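Long-range contacts in hydroxylase, putative (PDB 3AFF), which probably hydroxylates the phenolic ring of a secosteroid formed during cholesterol breakdown, as the flavin-dependent oxygenase component of a two-component monooxygenase: residues N136-W141 with S192-V197; T151-P156 with F169-S174. One frame throughout, in Å; residues are numbered along the deposited sequence.

Contact 1 of 2, residues N136-W141 with S192-V197; sequences NGSWNW and SNTLVV
W139 and V197 meet on the buried face of an antiparallel strand pair in the beta domain of this acyl-CoA dehydrogenase-like fold. The V197 methyl CG2 lies 3.8 Å from W139 CZ3, the side chains crossing obliquely, while L195 O sits at the indole edge, close to the ring plane. W139 chi1 of -84° swings CG beside its own backbone N and carries the six-membered ring back over G137, whose CA lies 3.4 Å from W139 CZ3. Two hydrogen-bonded pairs, G137 with V197 and W139 with L195, fix the register; the shortest of their four bonds is L195 N to W139 O at 2.7 Å. The other face, with S138 and V196, is looser and partly exposed: S138 OG comes within 3.6 Å of T194 CG2, and R162 of a second subunit packs on S138. Next to T194, N193 bonds directly through its backbone to S142. W141, inferred to belong to the FMN site, stacks on H368 and bonds through NE1 to A346 O of a third subunit, and S192 CB approaches its CE3 at 3.9 Å. S192 OG bonds to S143. One water bridges the strands here, accepting from W141 N at 2.9 Å, donating to S192 O and hydrogen-bonding to T194 OG1 at 2.8 Å.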
loop_
_atom_site.group_PDB
_atom_site.type_symbol
_atom_site.label_atom_id
_atom_site.label_comp_id
_atom_site.label_asym_id
_atom_site.label_seq_id
_atom_site.Cartn_x
_atom_site.Cartn_y
_atom_site.Cartn_z
ATOM N N ASN A 136 29.387 -6.728 48.823
ATOM C CA ASN A 136 28.168 -6.967 49.583
ATOM C C ASN A 136 27.035 -7.043 48.620
ATOM O O ASN A 136 26.961 -6.239 47.701
ATOM C CB ASN A 136 27.896 -5.848 50.606
ATOM C CG ASN A 136 28.675 -6.049 51.892
ATOM O OD1 ASN A 136 28.387 -6.966 52.675
ATOM N ND2 ASN A 136 29.706 -5.251 52.090
ATOM N N GLY A 137 26.128 -7.991 48.835
ATOM C CA GLY A 137 24.938 -8.019 48.016
ATOM C C GLY A 137 24.195 -9.301 48.124
ATOM O O GLY A 137 24.611 -10.178 48.862
ATOM N N SER A 138 23.108 -9.423 47.363
ATOM C CA SER A 138 22.270 -10.611 47.416
ATOM C C SER A 138 21.730 -10.830 45.999
ATOM O O SER A 138 20.857 -10.079 45.545
ATOM C CB SER A 138 21.114 -10.443 48.432
ATOM O OG SER A 138 20.359 -11.662 48.435
ATOM N N TRP A 139 22.245 -11.847 45.312
ATOM C CA TRP A 139 22.062 -11.980 43.857
ATOM C C TRP A 139 21.247 -13.214 43.528
ATOM O O TRP A 139 21.660 -14.313 43.867
ATOM C CB TRP A 139 23.438 -12.182 43.223
ATOM C CG TRP A 139 24.224 -10.931 42.950
ATOM C CD1 TRP A 139 24.208 -10.209 41.810
ATOM C CD2 TRP A 139 25.185 -10.310 43.801
ATOM N NE1 TRP A 139 25.067 -9.134 41.885
ATOM C CE2 TRP A 139 25.695 -9.192 43.106
ATOM C CE3 TRP A 139 25.653 -10.572 45.104
ATOM C CZ2 TRP A 139 26.661 -8.364 43.643
ATOM C CZ3 TRP A 139 26.596 -9.733 45.634
ATOM C CH2 TRP A 139 27.098 -8.648 44.918
ATOM N N ASN A 140 20.125 -13.048 42.832
ATOM C CA ASN A 140 19.236 -14.154 42.534
ATOM C C ASN A 140 19.475 -14.780 41.158
ATOM O O ASN A 140 20.318 -14.325 40.394
ATOM C CB ASN A 140 17.754 -13.682 42.644
ATOM C CG ASN A 140 17.377 -12.678 41.557
ATOM O OD1 ASN A 140 18.119 -12.470 40.579
ATOM N ND2 ASN A 140 16.203 -12.081 41.698
ATOM N N TRP A 141 18.722 -15.835 40.863
ATOM C CA TRP A 141 18.739 -16.433 39.524
ATOM C C TRP A 141 20.105 -16.954 39.119
ATOM O O TRP A 141 20.503 -16.806 37.945
ATOM C CB TRP A 141 18.303 -15.408 38.480
ATOM C CG TRP A 141 16.885 -15.531 37.986
ATOM C CD1 TRP A 141 15.802 -14.784 38.391
ATOM C CD2 TRP A 141 16.413 -16.395 36.929
ATOM N NE1 TRP A 141 14.680 -15.173 37.687
ATOM C CE2 TRP A 141 15.026 -16.151 36.780
ATOM C CE3 TRP A 141 17.030 -17.376 36.115
ATOM C CZ2 TRP A 141 14.244 -16.837 35.842
ATOM C CZ3 TRP A 141 16.253 -18.094 35.198
ATOM C CH2 TRP A 141 14.865 -17.811 35.054
ATOM N N SER A 192 18.113 -22.164 40.094
ATOM C CA SER A 192 18.596 -20.794 39.930
ATOM C C SER A 192 18.466 -20.042 41.269
ATOM O O SER A 192 17.688 -19.088 41.391
ATOM C CB SER A 192 17.891 -20.093 38.756
ATOM O OG SER A 192 18.018 -20.867 37.536
ATOM N N ASN A 193 19.247 -20.502 42.259
ATOM C CA ASN A 193 19.162 -20.009 43.641
ATOM C C ASN A 193 19.894 -18.673 43.913
ATOM O O ASN A 193 20.476 -18.065 43.007
ATOM C CB ASN A 193 19.516 -21.126 44.650
ATOM C CG ASN A 193 18.441 -22.206 44.718
ATOM O OD1 ASN A 193 18.719 -23.387 44.539
ATOM N ND2 ASN A 193 17.215 -21.799 44.947
ATOM N N THR A 194 19.804 -18.180 45.150
ATOM C CA THR A 194 20.300 -16.859 45.501
ATOM C C THR A 194 21.627 -16.828 46.264
ATOM O O THR A 194 21.863 -17.655 47.157
ATOM C CB THR A 194 19.213 -16.142 46.264
ATOM O OG1 THR A 194 18.256 -15.724 45.279
ATOM C CG2 THR A 194 19.754 -14.929 46.964
ATOM N N LEU A 195 22.499 -15.870 45.929
ATOM C CA LEU A 195 23.889 -15.897 46.466
ATOM C C LEU A 195 24.021 -14.701 47.382
ATOM O O LEU A 195 23.876 -13.550 46.948
ATOM C CB LEU A 195 24.944 -15.810 45.345
ATOM C CG LEU A 195 24.752 -16.635 44.064
ATOM C CD1 LEU A 195 25.657 -16.156 42.903
ATOM C CD2 LEU A 195 24.942 -18.124 44.380
ATOM N N VAL A 196 24.290 -14.986 48.650
ATOM C CA VAL A 196 24.367 -13.919 49.669
ATOM C C VAL A 196 25.821 -13.687 50.041
ATOM O O VAL A 196 26.496 -14.596 50.403
ATOM C CB VAL A 196 23.530 -14.274 50.952
ATOM C CG1 VAL A 196 23.511 -13.095 51.948
ATOM C CG2 VAL A 196 22.090 -14.668 50.559
ATOM N N VAL A 197 26.285 -12.449 49.920
ATOM C CA VAL A 197 27.692 -12.135 50.019
ATOM C C VAL A 197 27.741 -11.015 51.055
ATOM O O VAL A 197 27.084 -10.019 50.881
ATOM C CB VAL A 197 28.262 -11.645 48.609
ATOM C CG1 VAL A 197 29.689 -11.261 48.700
ATOM C CG2 VAL A 197 28.052 -12.744 47.508
HETATM O O HOH W 1 17.088 -16.845 43.011
#

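Contact 2 of 2, residues T151-P156 with F169-S174; sequences TFVGGP and FLIPRS
The side chains of F169 and V153 cross at about a right angle in the beta hairpin made by strands 150-159 and 162-172, within the beta domain of the acyl-CoA dehydrogenase-like fold. V153 CG2, set between its backbone N and carbonyl carbon (chi1 -74° for CG1), touches F169 CB at 3.9 Å and also meets I171 CD1 at 4.0 Å, so one methyl bridges two residues of the partner strand. The F169 ring turns its edge to the facing strand: V153 O and P156 O lie near the ring plane, the first 3.6 Å from CD2, whereas G155 O approaches CE2 obliquely. Y133 meets this ring edge-to-face. On the opposite face of the sheet F152 and L170 cross aslant, with L170 CD1 3.7 Å from F152 CE1. CG of L170 is trans to its backbone N (chi1 176°), which leans the leucine across the strand pair to the phenylalanine. H95 and F99 bring further rings to F152, whose side chain also lies close to Y120 of the inferred FMN site. Two hydrogen-bonded pairs, T151 with I171 and V153 with F169, join the backbones, although the strand axes diverge from antiparallel, at 141°. T151 OG1 finds its partner in S117 OG. Between the two pairs, F152 CA points its hydrogen at F169 O, 3.3 Å away.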
loop_
_atom_site.group_PDB
_atom_site.type_symbol
_atom_site.label_atom_id
_atom_site.label_comp_id
_atom_site.label_asym_id
_atom_site.label_seq_id
_atom_site.Cartn_x
_atom_site.Cartn_y
_atom_site.Cartn_z
ATOM N N THR A 151 31.800 -18.287 41.890
ATOM C CA THR A 151 30.743 -17.583 41.206
ATOM C C THR A 151 31.221 -16.240 40.720
ATOM O O THR A 151 32.072 -15.602 41.353
ATOM C CB THR A 151 29.477 -17.389 42.129
ATOM O OG1 THR A 151 28.361 -17.144 41.300
ATOM C CG2 THR A 151 29.645 -16.200 43.199
ATOM N N PHE A 152 30.597 -15.768 39.644
ATOM C CA PHE A 152 30.623 -14.320 39.308
ATOM C C PHE A 152 29.423 -13.589 39.882
ATOM O O PHE A 152 28.336 -14.114 39.882
ATOM C CB PHE A 152 30.564 -14.101 37.792
ATOM C CG PHE A 152 31.692 -14.774 37.013
ATOM C CD1 PHE A 152 33.033 -14.513 37.324
ATOM C CD2 PHE A 152 31.398 -15.628 35.957
ATOM C CE1 PHE A 152 34.091 -15.075 36.558
ATOM C CE2 PHE A 152 32.480 -16.224 35.204
ATOM C CZ PHE A 152 33.793 -15.923 35.502
ATOM N N VAL A 153 29.608 -12.358 40.337
ATOM C CA VAL A 153 28.458 -11.528 40.728
ATOM C C VAL A 153 28.774 -10.195 40.076
ATOM O O VAL A 153 29.933 -9.755 40.059
ATOM C CB VAL A 153 28.295 -11.348 42.319
ATOM C CG1 VAL A 153 27.767 -12.611 42.927
ATOM C CG2 VAL A 153 29.604 -10.905 42.960
ATOM N N GLY A 154 27.752 -9.568 39.521
ATOM C CA GLY A 154 27.917 -8.309 38.878
ATOM C C GLY A 154 27.515 -7.097 39.705
ATOM O O GLY A 154 26.629 -7.179 40.526
ATOM N N GLY A 155 28.159 -5.970 39.422
ATOM C CA GLY A 155 27.858 -4.735 40.081
ATOM C C GLY A 155 28.909 -3.694 39.818
ATOM O O GLY A 155 29.955 -3.975 39.197
ATOM N N PRO A 156 28.647 -2.457 40.300
ATOM C CA PRO A 156 29.581 -1.374 40.132
ATOM C C PRO A 156 30.691 -1.501 41.189
ATOM O O PRO A 156 30.485 -2.139 42.192
ATOM C CB PRO A 156 28.735 -0.121 40.403
ATOM C CG PRO A 156 27.587 -0.616 41.305
ATOM C CD PRO A 156 27.427 -2.088 41.042
ATOM N N PHE A 169 32.813 -9.725 39.785
ATOM C CA PHE A 169 33.654 -10.117 40.880
ATOM C C PHE A 169 33.575 -11.609 40.926
ATOM O O PHE A 169 32.475 -12.185 40.922
ATOM C CB PHE A 169 33.121 -9.508 42.232
ATOM C CG PHE A 169 33.073 -8.022 42.228
ATOM C CD1 PHE A 169 34.159 -7.271 42.626
ATOM C CD2 PHE A 169 31.906 -7.357 41.788
ATOM C CE1 PHE A 169 34.126 -5.858 42.633
ATOM C CE2 PHE A 169 31.850 -5.946 41.748
ATOM C CZ PHE A 169 32.962 -5.176 42.215
ATOM N N LEU A 170 34.744 -12.246 40.956
ATOM C CA LEU A 170 34.876 -13.730 41.057
ATOM C C LEU A 170 35.110 -14.159 42.499
ATOM O O LEU A 170 36.056 -13.700 43.116
ATOM C CB LEU A 170 36.072 -14.210 40.206
ATOM C CG LEU A 170 36.451 -15.697 40.229
ATOM C CD1 LEU A 170 35.278 -16.612 39.685
ATOM C CD2 LEU A 170 37.655 -15.789 39.391
ATOM N N ILE A 171 34.287 -15.028 43.059
ATOM C CA ILE A 171 34.333 -15.197 44.528
ATOM C C ILE A 171 34.204 -16.681 44.764
ATOM O O ILE A 171 33.360 -17.305 44.099
ATOM C CB ILE A 171 33.158 -14.467 45.216
ATOM C CG1 ILE A 171 33.295 -12.949 45.041
ATOM C CG2 ILE A 171 33.123 -14.753 46.679
ATOM C CD1 ILE A 171 32.204 -12.122 45.782
ATOM N N PRO A 172 35.023 -17.249 45.682
ATOM C CA PRO A 172 34.917 -18.683 45.965
ATOM C C PRO A 172 33.736 -19.069 46.871
ATOM O O PRO A 172 33.281 -18.266 47.677
ATOM C CB PRO A 172 36.253 -19.025 46.647
ATOM C CG PRO A 172 36.664 -17.744 47.297
ATOM C CD PRO A 172 36.144 -16.617 46.420
ATOM N N ARG A 173 33.303 -20.319 46.716
ATOM C CA ARG A 173 32.150 -20.896 47.412
ATOM C C ARG A 173 32.160 -20.776 48.967
ATOM O O ARG A 173 31.106 -20.562 49.589
ATOM C CB ARG A 173 31.924 -22.325 46.913
ATOM C CG ARG A 173 30.740 -23.066 47.569
ATOM C CD ARG A 173 29.440 -22.834 46.860
ATOM N NE ARG A 173 28.364 -22.788 47.854
ATOM C CZ ARG A 173 27.589 -23.804 48.213
ATOM N NH1 ARG A 173 27.680 -25.027 47.612
ATOM N NH2 ARG A 173 26.682 -23.572 49.154
ATOM N N SER A 174 33.350 -20.845 49.566
ATOM C CA SER A 174 33.524 -20.618 51.002
ATOM C C SER A 174 33.121 -19.223 51.465
ATOM O O SER A 174 32.848 -19.026 52.654
ATOM C CB SER A 174 34.986 -20.867 51.404
ATOM O OG SER A 174 35.882 -19.989 50.709
#

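How the contacts relate
Both contacts are antiparallel pairings in the beta domain, with centres 10 Å apart, and contact 2 is nested in the chain loop closed by contact 1. All the touching residues of contact 2 are buried, its two segments touch no other subunit, and its side-chain packing is apolar and aromatic. Contact 1 is only partly buried: it has one partly exposed face, a bridging water and neighbours from two other subunits, and it supplies W141 to the inferred FMN site. Their buried faces pack against each other, W139 CE2 lying 3.5 Å from V153 CB and L195 resting on T151. A probable hydrogen bond of 2.8 Å from W139 NE1 to G154 O joins a side chain of contact 1 to the backbone of contact 2.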